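Local coordinates for protein polyphosphate kinase (Porphyromonas gingivalis, PDB 2O8R) that probably catalyses the reversible transfer of the terminal phosphate of ATP to long-chain polyphosphate, at residues L436-L446 against V487-L497; T521-V531 against Q554-V563. The protein carries 3 engineered substitutions. One frame throughout, in Å; residues are numbered along the deposited sequence.

Interaction 1 comes first along the chain and lies within the first PLD-like C-terminal domain, where strand 442-447 of a mixed sheet is crossed by helix 484-497. Interaction 2 follows in series, in the second such domain, and pairs helix 516-532 with helix 549-560 beside a separate nine-stranded sheet. Their centres lie 31 Å apart and their nearest atoms about 14 Å, so the two do not touch. Each holds helices onto the sheet of its own domain. The sulfate bound by His439 and Lys441 of the first domain is also bonded by His597 and Arg599 of the second, which suggests that the predicted active site lies between them; interaction 2 is remote from it.

Interaction 1: L436-L446 against V487-L497; sequences LKVHAKTALIL and VHDVYRLFRIL. With SO4 (sulfate ion), chain F.
Atom O3 of the bound sulfate is held by two weak hydrogen bonds, one from His439 NE2 at 3.2 Å with an N-H...O angle of 141°, the other from Lys441 NZ at 3.3 Å. This is the His-x-Lys pair of the phospholipase D superfamily, to which this domain belongs, and His439 is the predicted phosphohistidine. A second sulfate oxygen, O4, lies at the edge of the imidazole near its plane, while Lys441 CE packs over one face of the ring. His597 and Arg599 complete the anion site, which is consistent with a phosphate pocket. Glu628 accepts a bond from His439 ND1 and probably helps to fix the ring's rotation; Lys441 NZ is also bonded to Asn465.

Beyond this pair the chain enters strand 442-446, which crosses helix 487-497 at 106° with the axes 9.0 Å apart. Contact here is largely apolar. Leu444 is central: with CG anti to its backbone N (chi1 -179°), its two methyls meet different parts of the helix. Leu444 and Val490 slide past each other in opposite directions, with Leu444 CD1 3.7 Å from Val490 CG1, and CD2 of Leu444 reaches the helix backbone, 3.7 Å from Tyr491 CA. Its CB also lies 3.9 Å from Phe494 CE2, approaching that ring obliquely, as Thr442 OG1 does. Two residues on, on the same face of the strand, Leu446 crosses Tyr491 at about a right angle and meets the ring at its edge. The next strand of the sheet, 457-462, brings Ala459 against Val487 and Val490, so the helix packs on both strands. At the far end of the helix, Val438 and Leu497 meet tip to tip, with Val438 CG2 3.7 Å from Leu497 CD2.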
loop_
_atom_site.group_PDB
_atom_site.type_symbol
_atom_site.label_atom_id
_atom_site.label_comp_id
_atom_site.label_asym_id
_atom_site.label_seq_id
_atom_site.Cartn_x
_atom_site.Cartn_y
_atom_site.Cartn_z
ATOM N N LEU A 436 20.460 -16.879 14.627
ATOM C CA LEU A 436 19.186 -16.993 15.314
ATOM C C LEU A 436 18.272 -15.854 14.864
ATOM O O LEU A 436 18.595 -14.682 15.051
ATOM C CB LEU A 436 19.370 -17.018 16.842
ATOM C CG LEU A 436 20.230 -15.987 17.587
ATOM C CD1 LEU A 436 19.383 -14.845 18.140
ATOM C CD2 LEU A 436 21.004 -16.655 18.718
ATOM N N LYS A 437 17.161 -16.199 14.221
ATOM C CA LYS A 437 16.140 -15.205 13.951
ATOM C C LYS A 437 15.084 -15.333 15.040
ATOM O O LYS A 437 14.701 -16.442 15.411
ATOM C CB LYS A 437 15.575 -15.331 12.529
ATOM C CG LYS A 437 15.039 -16.706 12.129
ATOM C CD LYS A 437 15.028 -16.876 10.604
ATOM C CE LYS A 437 13.956 -17.859 10.115
ATOM N NZ LYS A 437 14.235 -19.287 10.429
ATOM N N VAL A 438 14.660 -14.201 15.598
ATOM C CA VAL A 438 13.779 -14.219 16.767
ATOM C C VAL A 438 12.324 -14.393 16.351
ATOM O O VAL A 438 11.671 -13.464 15.867
ATOM C CB VAL A 438 13.956 -12.959 17.650
ATOM C CG1 VAL A 438 12.978 -12.959 18.824
ATOM C CG2 VAL A 438 15.381 -12.871 18.157
ATOM N N HIS A 439 11.819 -15.599 16.546
ATOM C CA HIS A 439 10.450 -15.897 16.184
ATOM C C HIS A 439 9.516 -15.638 17.366
ATOM O O HIS A 439 8.306 -15.563 17.192
ATOM C CB HIS A 439 10.348 -17.336 15.681
ATOM C CG HIS A 439 9.022 -17.674 15.090
ATOM N ND1 HIS A 439 8.070 -18.402 15.769
ATOM C CD2 HIS A 439 8.477 -17.372 13.889
ATOM C CE1 HIS A 439 7.001 -18.542 15.008
ATOM N NE2 HIS A 439 7.223 -17.930 13.861
ATOM N N ALA A 440 10.095 -15.489 18.557
ATOM C CA ALA A 440 9.351 -15.205 19.793
ATOM C C ALA A 440 8.337 -14.066 19.648
ATOM O O ALA A 440 8.596 -13.070 18.980
ATOM C CB ALA A 440 10.321 -14.894 20.908
ATOM N N LYS A 441 7.179 -14.223 20.274
ATOM C CA LYS A 441 6.104 -13.239 20.153
ATOM C C LYS A 441 5.788 -12.634 21.529
ATOM O O LYS A 441 4.769 -12.961 22.140
ATOM C CB LYS A 441 4.846 -13.890 19.565
ATOM C CG LYS A 441 5.069 -14.906 18.435
ATOM C CD LYS A 441 5.262 -14.199 17.115
ATOM C CE LYS A 441 5.308 -15.169 15.958
ATOM N NZ LYS A 441 5.641 -14.450 14.701
ATOM N N THR A 442 6.665 -11.755 22.009
ATOM C CA THR A 442 6.538 -11.184 23.343
ATOM C C THR A 442 6.600 -9.658 23.350
ATOM O O THR A 442 7.291 -9.054 22.535
ATOM C CB THR A 442 7.654 -11.690 24.277
ATOM O OG1 THR A 442 8.917 -11.257 23.769
ATOM C CG2 THR A 442 7.663 -13.211 24.363
ATOM N N ALA A 443 5.873 -9.048 24.283
ATOM C CA ALA A 443 6.022 -7.624 24.588
ATOM C C ALA A 443 6.318 -7.470 26.079
ATOM O O ALA A 443 6.051 -8.376 26.875
ATOM C CB ALA A 443 4.777 -6.855 24.207
ATOM N N LEU A 444 6.873 -6.326 26.463
ATOM C CA LEU A 444 7.302 -6.134 27.841
ATOM C C LEU A 444 7.183 -4.699 28.258
ATOM O O LEU A 444 7.784 -3.829 27.642
ATOM C CB LEU A 444 8.758 -6.557 28.014
ATOM C CG LEU A 444 9.324 -6.430 29.422
ATOM C CD1 LEU A 444 8.634 -7.387 30.398
ATOM C CD2 LEU A 444 10.805 -6.687 29.388
ATOM N N ILE A 445 6.414 -4.457 29.314
ATOM C CA ILE A 445 6.311 -3.121 29.889
ATOM C C ILE A 445 6.966 -3.136 31.263
ATOM O O ILE A 445 6.566 -3.915 32.123
ATOM C CB ILE A 445 4.853 -2.665 30.006
ATOM C CG1 ILE A 445 4.213 -2.579 28.628
ATOM C CG2 ILE A 445 4.785 -1.307 30.633
ATOM C CD1 ILE A 445 2.740 -2.791 28.666
ATOM N N LEU A 446 7.977 -2.285 31.462
ATOM C CA LEU A 446 8.707 -2.252 32.734
ATOM C C LEU A 446 8.433 -0.979 33.547
ATOM O O LEU A 446 8.433 0.143 33.021
ATOM C CB LEU A 446 10.214 -2.437 32.516
ATOM C CG LEU A 446 10.727 -3.764 31.941
ATOM C CD1 LEU A 446 12.195 -3.635 31.586
ATOM C CD2 LEU A 446 10.496 -4.970 32.870
ATOM N N VAL A 487 7.904 -11.972 34.293
ATOM C CA VAL A 487 8.242 -10.607 33.882
ATOM C C VAL A 487 9.750 -10.452 33.915
ATOM O O VAL A 487 10.324 -9.689 33.132
ATOM C CB VAL A 487 7.536 -9.529 34.735
ATOM C CG1 VAL A 487 8.326 -8.210 34.748
ATOM C CG2 VAL A 487 6.101 -9.306 34.244
ATOM N N HIS A 488 10.384 -11.231 34.785
ATOM C CA HIS A 488 11.820 -11.166 34.939
ATOM C C HIS A 488 12.487 -11.946 33.815
ATOM O O HIS A 488 13.542 -11.561 33.301
ATOM C CB HIS A 488 12.245 -11.721 36.304
ATOM C CG HIS A 488 13.715 -11.625 36.548
ATOM N ND1 HIS A 488 14.597 -12.624 36.190
ATOM C CD2 HIS A 488 14.467 -10.628 37.068
ATOM C CE1 HIS A 488 15.827 -12.247 36.486
ATOM N NE2 HIS A 488 15.775 -11.038 37.015
ATOM N N ASP A 489 11.858 -13.054 33.447
ATOM C CA ASP A 489 12.379 -13.937 32.416
ATOM C C ASP A 489 12.361 -13.246 31.070
ATOM O O ASP A 489 13.341 -13.313 30.322
ATOM C CB ASP A 489 11.552 -15.213 32.369
ATOM C CG ASP A 489 11.979 -16.219 33.418
ATOM O OD1 ASP A 489 13.035 -15.995 34.043
ATOM O OD2 ASP A 489 11.273 -17.242 33.606
ATOM N N VAL A 490 11.245 -12.575 30.787
ATOM C CA VAL A 490 11.092 -11.783 29.580
ATOM C C VAL A 490 12.093 -10.625 29.617
ATOM O O VAL A 490 12.776 -10.342 28.616
ATOM C CB VAL A 490 9.646 -11.264 29.433
ATOM C CG1 VAL A 490 9.540 -10.257 28.303
ATOM C CG2 VAL A 490 8.685 -12.418 29.189
ATOM N N TYR A 491 12.190 -9.982 30.783
ATOM C CA TYR A 491 13.185 -8.947 31.017
ATOM C C TYR A 491 14.575 -9.418 30.604
ATOM O O TYR A 491 15.270 -8.763 29.821
ATOM C CB TYR A 491 13.206 -8.561 32.491
ATOM C CG TYR A 491 14.434 -7.774 32.873
ATOM C CD1 TYR A 491 14.511 -6.416 32.608
ATOM C CD2 TYR A 491 15.521 -8.386 33.493
ATOM C CE1 TYR A 491 15.628 -5.686 32.934
ATOM C CE2 TYR A 491 16.642 -7.662 33.825
ATOM C CZ TYR A 491 16.687 -6.308 33.543
ATOM O OH TYR A 491 17.801 -5.563 33.863
ATOM N N ARG A 492 14.957 -10.565 31.149
ATOM C CA ARG A 492 16.247 -11.169 30.894
ATOM C C ARG A 492 16.403 -11.562 29.438
ATOM O O ARG A 492 17.475 -11.377 28.862
ATOM C CB ARG A 492 16.443 -12.394 31.791
ATOM C CG ARG A 492 17.762 -13.079 31.591
ATOM C CD ARG A 492 17.900 -14.310 32.461
ATOM N NE ARG A 492 18.576 -14.027 33.721
ATOM C CZ ARG A 492 18.059 -14.270 34.917
ATOM N NH1 ARG A 492 16.857 -14.818 35.029
ATOM N NH2 ARG A 492 18.751 -13.970 36.003
ATOM N N LEU A 493 15.335 -12.097 28.845
ATOM C CA LEU A 493 15.356 -12.475 27.428
ATOM C C LEU A 493 15.742 -11.291 26.541
ATOM O O LEU A 493 16.624 -11.416 25.684
ATOM C CB LEU A 493 14.015 -13.048 26.983
ATOM C CG LEU A 493 13.852 -13.398 25.496
ATOM C CD1 LEU A 493 14.919 -14.375 25.006
ATOM C CD2 LEU A 493 12.433 -13.925 25.208
ATOM N N PHE A 494 15.107 -10.141 26.758
ATOM C CA PHE A 494 15.369 -9.007 25.890
ATOM C C PHE A 494 16.777 -8.455 26.055
ATOM O O PHE A 494 17.358 -7.940 25.106
ATOM C CB PHE A 494 14.351 -7.908 26.093
ATOM C CG PHE A 494 13.059 -8.123 25.358
ATOM C CD1 PHE A 494 12.997 -7.968 23.987
ATOM C CD2 PHE A 494 11.895 -8.448 26.044
ATOM C CE1 PHE A 494 11.803 -8.136 23.301
ATOM C CE2 PHE A 494 10.689 -8.627 25.364
ATOM C CZ PHE A 494 10.642 -8.472 23.992
ATOM N N ARG A 495 17.329 -8.568 27.253
ATOM C CA ARG A 495 18.693 -8.118 27.474
ATOM C C ARG A 495 19.653 -9.014 26.725
ATOM O O ARG A 495 20.598 -8.532 26.100
ATOM C CB ARG A 495 19.031 -8.100 28.959
ATOM C CG ARG A 495 18.631 -6.820 29.634
ATOM C CD ARG A 495 18.935 -6.831 31.114
ATOM N NE ARG A 495 20.300 -7.240 31.411
ATOM C CZ ARG A 495 21.359 -6.441 31.375
ATOM N NH1 ARG A 495 21.228 -5.161 31.048
ATOM N NH2 ARG A 495 22.556 -6.929 31.663
ATOM N N ILE A 496 19.401 -10.317 26.794
ATOM C CA ILE A 496 20.157 -11.278 26.008
ATOM C C ILE A 496 20.051 -10.972 24.501
ATOM O O ILE A 496 21.061 -10.927 23.811
ATOM C CB ILE A 496 19.744 -12.733 26.332
ATOM C CG1 ILE A 496 20.140 -13.084 27.772
ATOM C CG2 ILE A 496 20.387 -13.716 25.351
ATOM C CD1 ILE A 496 19.787 -14.503 28.203
ATOM N N LEU A 497 18.844 -10.725 24.001
ATOM C CA LEU A 497 18.680 -10.338 22.591
ATOM C C LEU A 497 19.356 -8.991 22.266
ATOM O O LEU A 497 19.801 -8.765 21.134
ATOM C CB LEU A 497 17.198 -10.327 22.178
ATOM C CG LEU A 497 16.493 -11.675 22.268
ATOM C CD1 LEU A 497 15.024 -11.550 21.950
ATOM C CD2 LEU A 497 17.163 -12.700 21.361
HETATM S S SO4 F . 4.242 -17.739 12.222
HETATM O O1 SO4 F . 2.883 -17.575 11.710
HETATM O O2 SO4 F . 4.950 -18.725 11.392
HETATM O O3 SO4 F . 4.938 -16.455 12.169
HETATM O O4 SO4 F . 4.189 -18.130 13.628
#

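Interaction 2: T521-V531 against Q554-V563; sequences TNLIEREIENV and QLYRASEAGV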
loop_
_atom_site.group_PDB
_atom_site.type_symbol
_atom_site.label_atom_id
_atom_site.label_comp_id
_atom_site.label_asym_id
_atom_site.label_seq_id
_atom_site.Cartn_x
_atom_site.Cartn_y
_atom_site.Cartn_z
ATOM N N THR A 521 11.553 -32.629 26.571
ATOM C CA THR A 521 11.961 -34.003 26.902
ATOM C C THR A 521 11.554 -34.426 28.330
ATOM O O THR A 521 10.965 -35.489 28.533
ATOM C CB THR A 521 13.474 -34.203 26.715
ATOM O OG1 THR A 521 13.796 -34.120 25.324
ATOM C CG2 THR A 521 13.903 -35.572 27.221
ATOM N N ASN A 522 11.857 -33.586 29.312
ATOM C CA ASN A 522 11.482 -33.870 30.689
ATOM C C ASN A 522 9.986 -34.072 30.867
ATOM O O ASN A 522 9.563 -35.071 31.447
ATOM C CB ASN A 522 11.969 -32.756 31.607
ATOM C CG ASN A 522 13.457 -32.545 31.512
ATOM O OD1 ASN A 522 14.206 -33.457 31.145
ATOM N ND2 ASN A 522 13.899 -31.331 31.822
ATOM N N LEU A 523 9.203 -33.120 30.359
ATOM C CA LEU A 523 7.741 -33.176 30.395
ATOM C C LEU A 523 7.163 -34.466 29.782
ATOM O O LEU A 523 6.273 -35.086 30.373
ATOM C CB LEU A 523 7.146 -31.953 29.689
ATOM C CG LEU A 523 7.283 -30.574 30.340
ATOM C CD1 LEU A 523 7.221 -29.460 29.296
ATOM C CD2 LEU A 523 6.220 -30.352 31.407
ATOM N N ILE A 524 7.664 -34.866 28.610
ATOM C CA ILE A 524 7.191 -36.090 27.965
ATOM C C ILE A 524 7.602 -37.315 28.765
ATOM O O ILE A 524 6.800 -38.233 28.972
ATOM C CB ILE A 524 7.723 -36.248 26.528
ATOM C CG1 ILE A 524 7.165 -35.139 25.630
ATOM C CG2 ILE A 524 7.332 -37.614 25.980
ATOM C CD1 ILE A 524 7.810 -35.058 24.255
ATOM N N GLU A 525 8.859 -37.313 29.210
ATOM C CA GLU A 525 9.402 -38.393 30.009
ATOM C C GLU A 525 8.591 -38.608 31.282
ATOM O O GLU A 525 8.277 -39.744 31.640
ATOM C CB GLU A 525 10.858 -38.127 30.375
ATOM C CG GLU A 525 11.864 -38.490 29.308
ATOM C CD GLU A 525 11.761 -39.926 28.835
ATOM O OE1 GLU A 525 11.245 -40.799 29.570
ATOM O OE2 GLU A 525 12.223 -40.186 27.710
ATOM N N ARG A 526 8.242 -37.512 31.952
ATOM C CA ARG A 526 7.467 -37.583 33.184
ATOM C C ARG A 526 6.159 -38.347 33.013
ATOM O O ARG A 526 5.732 -39.060 33.929
ATOM C CB ARG A 526 7.200 -36.191 33.734
ATOM C CG ARG A 526 6.337 -36.196 34.980
ATOM C CD ARG A 526 6.416 -34.894 35.701
ATOM N NE ARG A 526 5.806 -33.830 34.922
ATOM C CZ ARG A 526 5.547 -32.619 35.394
ATOM N NH1 ARG A 526 5.834 -32.324 36.655
ATOM N NH2 ARG A 526 4.992 -31.711 34.605
ATOM N N GLU A 527 5.542 -38.212 31.840
ATOM C CA GLU A 527 4.316 -38.949 31.528
ATOM C C GLU A 527 4.632 -40.418 31.357
ATOM O O GLU A 527 3.846 -41.264 31.783
ATOM C CB GLU A 527 3.620 -38.422 30.265
ATOM C CG GLU A 527 3.250 -36.959 30.292
ATOM C CD GLU A 527 2.112 -36.645 31.243
ATOM O OE1 GLU A 527 1.120 -37.414 31.256
ATOM O OE2 GLU A 527 2.215 -35.617 31.966
ATOM N N ILE A 528 5.777 -40.722 30.738
ATOM C CA ILE A 528 6.179 -42.123 30.565
ATOM C C ILE A 528 6.340 -42.803 31.919
ATOM O O ILE A 528 5.786 -43.879 32.143
ATOM C CB ILE A 528 7.486 -42.285 29.762
ATOM C CG1 ILE A 528 7.320 -41.764 28.335
ATOM C CG2 ILE A 528 7.927 -43.754 29.754
ATOM C CD1 ILE A 528 8.596 -41.809 27.545
ATOM N N GLU A 529 7.078 -42.146 32.813
ATOM C CA GLU A 529 7.301 -42.621 34.178
ATOM C C GLU A 529 5.994 -42.910 34.888
ATOM O O GLU A 529 5.794 -44.001 35.412
ATOM C CB GLU A 529 8.074 -41.580 34.982
ATOM C CG GLU A 529 9.436 -41.244 34.410
ATOM C CD GLU A 529 9.890 -39.847 34.788
ATOM O OE1 GLU A 529 9.733 -39.467 35.969
ATOM O OE2 GLU A 529 10.404 -39.128 33.905
ATOM N N ASN A 530 5.104 -41.927 34.880
ATOM C CA ASN A 530 3.831 -42.023 35.571
ATOM C C ASN A 530 3.034 -43.262 35.191
ATOM O O ASN A 530 2.347 -43.844 36.030
ATOM C CB ASN A 530 2.995 -40.759 35.320
ATOM C CG ASN A 530 3.566 -39.516 36.006
ATOM O OD1 ASN A 530 3.008 -38.429 35.881
ATOM N ND2 ASN A 530 4.679 -39.670 36.723
ATOM N N VAL A 531 3.128 -43.660 33.923
ATOM C CA VAL A 531 2.460 -44.868 33.438
ATOM C C VAL A 531 3.110 -46.124 34.031
ATOM O O VAL A 531 2.435 -47.113 34.330
ATOM C CB VAL A 531 2.460 -44.936 31.896
ATOM C CG1 VAL A 531 1.877 -46.271 31.397
ATOM C CG2 VAL A 531 1.675 -43.784 31.332
ATOM N N GLN A 554 10.306 -39.532 20.323
ATOM C CA GLN A 554 9.903 -39.504 21.727
ATOM C C GLN A 554 8.402 -39.770 21.878
ATOM O O GLN A 554 7.973 -40.486 22.785
ATOM C CB GLN A 554 10.277 -38.160 22.358
ATOM C CG GLN A 554 11.704 -37.743 22.033
ATOM C CD GLN A 554 12.162 -36.491 22.754
ATOM O OE1 GLN A 554 11.519 -36.023 23.691
ATOM N NE2 GLN A 554 13.296 -35.948 22.324
ATOM N N LEU A 555 7.612 -39.202 20.971
ATOM C CA LEU A 555 6.172 -39.365 21.018
ATOM C C LEU A 555 5.808 -40.816 20.773
ATOM O O LEU A 555 4.985 -41.381 21.498
ATOM C CB LEU A 555 5.490 -38.453 20.004
ATOM C CG LEU A 555 5.640 -36.953 20.249
ATOM C CD1 LEU A 555 5.122 -36.173 19.048
ATOM C CD2 LEU A 555 4.942 -36.521 21.538
ATOM N N TYR A 556 6.441 -41.407 19.760
ATOM C CA TYR A 556 6.286 -42.825 19.448
ATOM C C TYR A 556 6.638 -43.697 20.652
ATOM O O TYR A 556 5.919 -44.654 20.971
ATOM C CB TYR A 556 7.197 -43.219 18.298
ATOM C CG TYR A 556 6.721 -42.833 16.917
ATOM C CD1 TYR A 556 5.391 -43.001 16.539
ATOM C CD2 TYR A 556 7.617 -42.335 15.967
ATOM C CE1 TYR A 556 4.963 -42.665 15.257
ATOM C CE2 TYR A 556 7.201 -42.015 14.687
ATOM C CZ TYR A 556 5.878 -42.175 14.344
ATOM O OH TYR A 556 5.479 -41.841 13.084
ATOM N N ARG A 557 7.744 -43.363 21.315
ATOM C CA ARG A 557 8.131 -44.071 22.525
ATOM C C ARG A 557 7.131 -43.867 23.662
ATOM O O ARG A 557 6.889 -44.788 24.442
ATOM C CB ARG A 557 9.529 -43.675 22.981
ATOM C CG ARG A 557 10.669 -44.170 22.098
ATOM C CD ARG A 557 12.001 -43.571 22.546
ATOM N NE ARG A 557 11.984 -43.305 23.986
ATOM C CZ ARG A 557 12.190 -42.114 24.552
ATOM N NH1 ARG A 557 12.471 -41.041 23.815
ATOM N NH2 ARG A 557 12.128 -42.008 25.872
ATOM N N ALA A 558 6.548 -42.675 23.754
ATOM C CA ALA A 558 5.529 -42.418 24.768
ATOM C C ALA A 558 4.306 -43.275 24.487
ATOM O O ALA A 558 3.756 -43.889 25.394
ATOM C CB ALA A 558 5.166 -40.950 24.812
ATOM N N SER A 559 3.908 -43.345 23.221
ATOM C CA SER A 559 2.790 -44.191 22.806
ATOM C C SER A 559 3.049 -45.649 23.180
ATOM O O SER A 559 2.258 -46.263 23.910
ATOM C CB SER A 559 2.562 -44.069 21.300
ATOM O OG SER A 559 1.462 -44.855 20.880
ATOM N N GLU A 560 4.172 -46.177 22.686
ATOM C CA GLU A 560 4.658 -47.516 23.025
ATOM C C GLU A 560 4.608 -47.786 24.525
ATOM O O GLU A 560 4.229 -48.875 24.946
ATOM C CB GLU A 560 6.097 -47.693 22.525
ATOM C CG GLU A 560 6.222 -47.964 21.026
ATOM C CD GLU A 560 7.642 -47.856 20.512
ATOM O OE1 GLU A 560 8.480 -47.224 21.193
ATOM O OE2 GLU A 560 7.929 -48.401 19.419
ATOM N N ALA A 561 4.970 -46.777 25.322
ATOM C CA ALA A 561 4.991 -46.878 26.782
ATOM C C ALA A 561 3.615 -46.807 27.433
ATOM O O ALA A 561 3.524 -46.761 28.652
ATOM C CB ALA A 561 5.860 -45.785 27.361
ATOM N N GLY A 562 2.551 -46.759 26.636
ATOM C CA GLY A 562 1.215 -46.609 27.187
ATOM C C GLY A 562 0.736 -45.182 27.434
ATOM O O GLY A 562 -0.364 -44.990 27.967
ATOM N N VAL A 563 1.533 -44.176 27.059
ATOM C CA VAL A 563 1.066 -42.778 27.120
ATOM C C VAL A 563 0.113 -42.472 25.949
ATOM O O VAL A 563 0.451 -42.704 24.787
ATOM C CB VAL A 563 2.238 -41.741 27.145
ATOM C CG1 VAL A 563 1.705 -40.328 27.343
ATOM C CG2 VAL A 563 3.281 -42.080 28.230
#
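Ile528 and Ala558 mark the tight part of this helix-helix contact: Ile528 CG1 lies 4.0 Å from Ala558 CA, where the small alanine lets the isoleucine approach the neighbouring backbone. The helix axes run nearly parallel, 12° apart and separated by 9.7 Å. The CG2 branch of Ile528 rests on Ala561, 3.8 Å from its CB. One turn earlier, Ile524 CG2 meets Ala558 CB at 4.1 Å. Val563 enters from beyond the helix end, its CG2 3.7 Å from Ile528 CA and 3.9 Å from Val531 CG2. A Schellman motif turns the chain toward this position: Gly562 has positive phi, and Val563 N bonds back to Ala558 O at 2.8 Å.

The more open margin is polar. There Glu525 and Arg557, both partly exposed, form a salt bridge, with NH2 of Arg557 2.6 Å from OE2 of Glu525 and an N-H...O angle of 148°. The bend of Glu525 at chi2 brings its carboxylate across. OE2 uses its syn lone pair and lies in the guanidinium plane, and the two flat groups are turned only 20° from each other. Ile528 CD1 comes near Arg557 NH2, oblique to the guanidinium.

On the inner side, Glu527 presents its CB to Val563 while its carboxylate bonds to the backbone N atoms of Tyr538 and Asn605. Met539 of strand 538-543 touches Ile524, Leu555, Ala558 and Val563, so both helices rest on that strand, and helix 549-560 is the crossover to its parallel neighbour, strand 564-569.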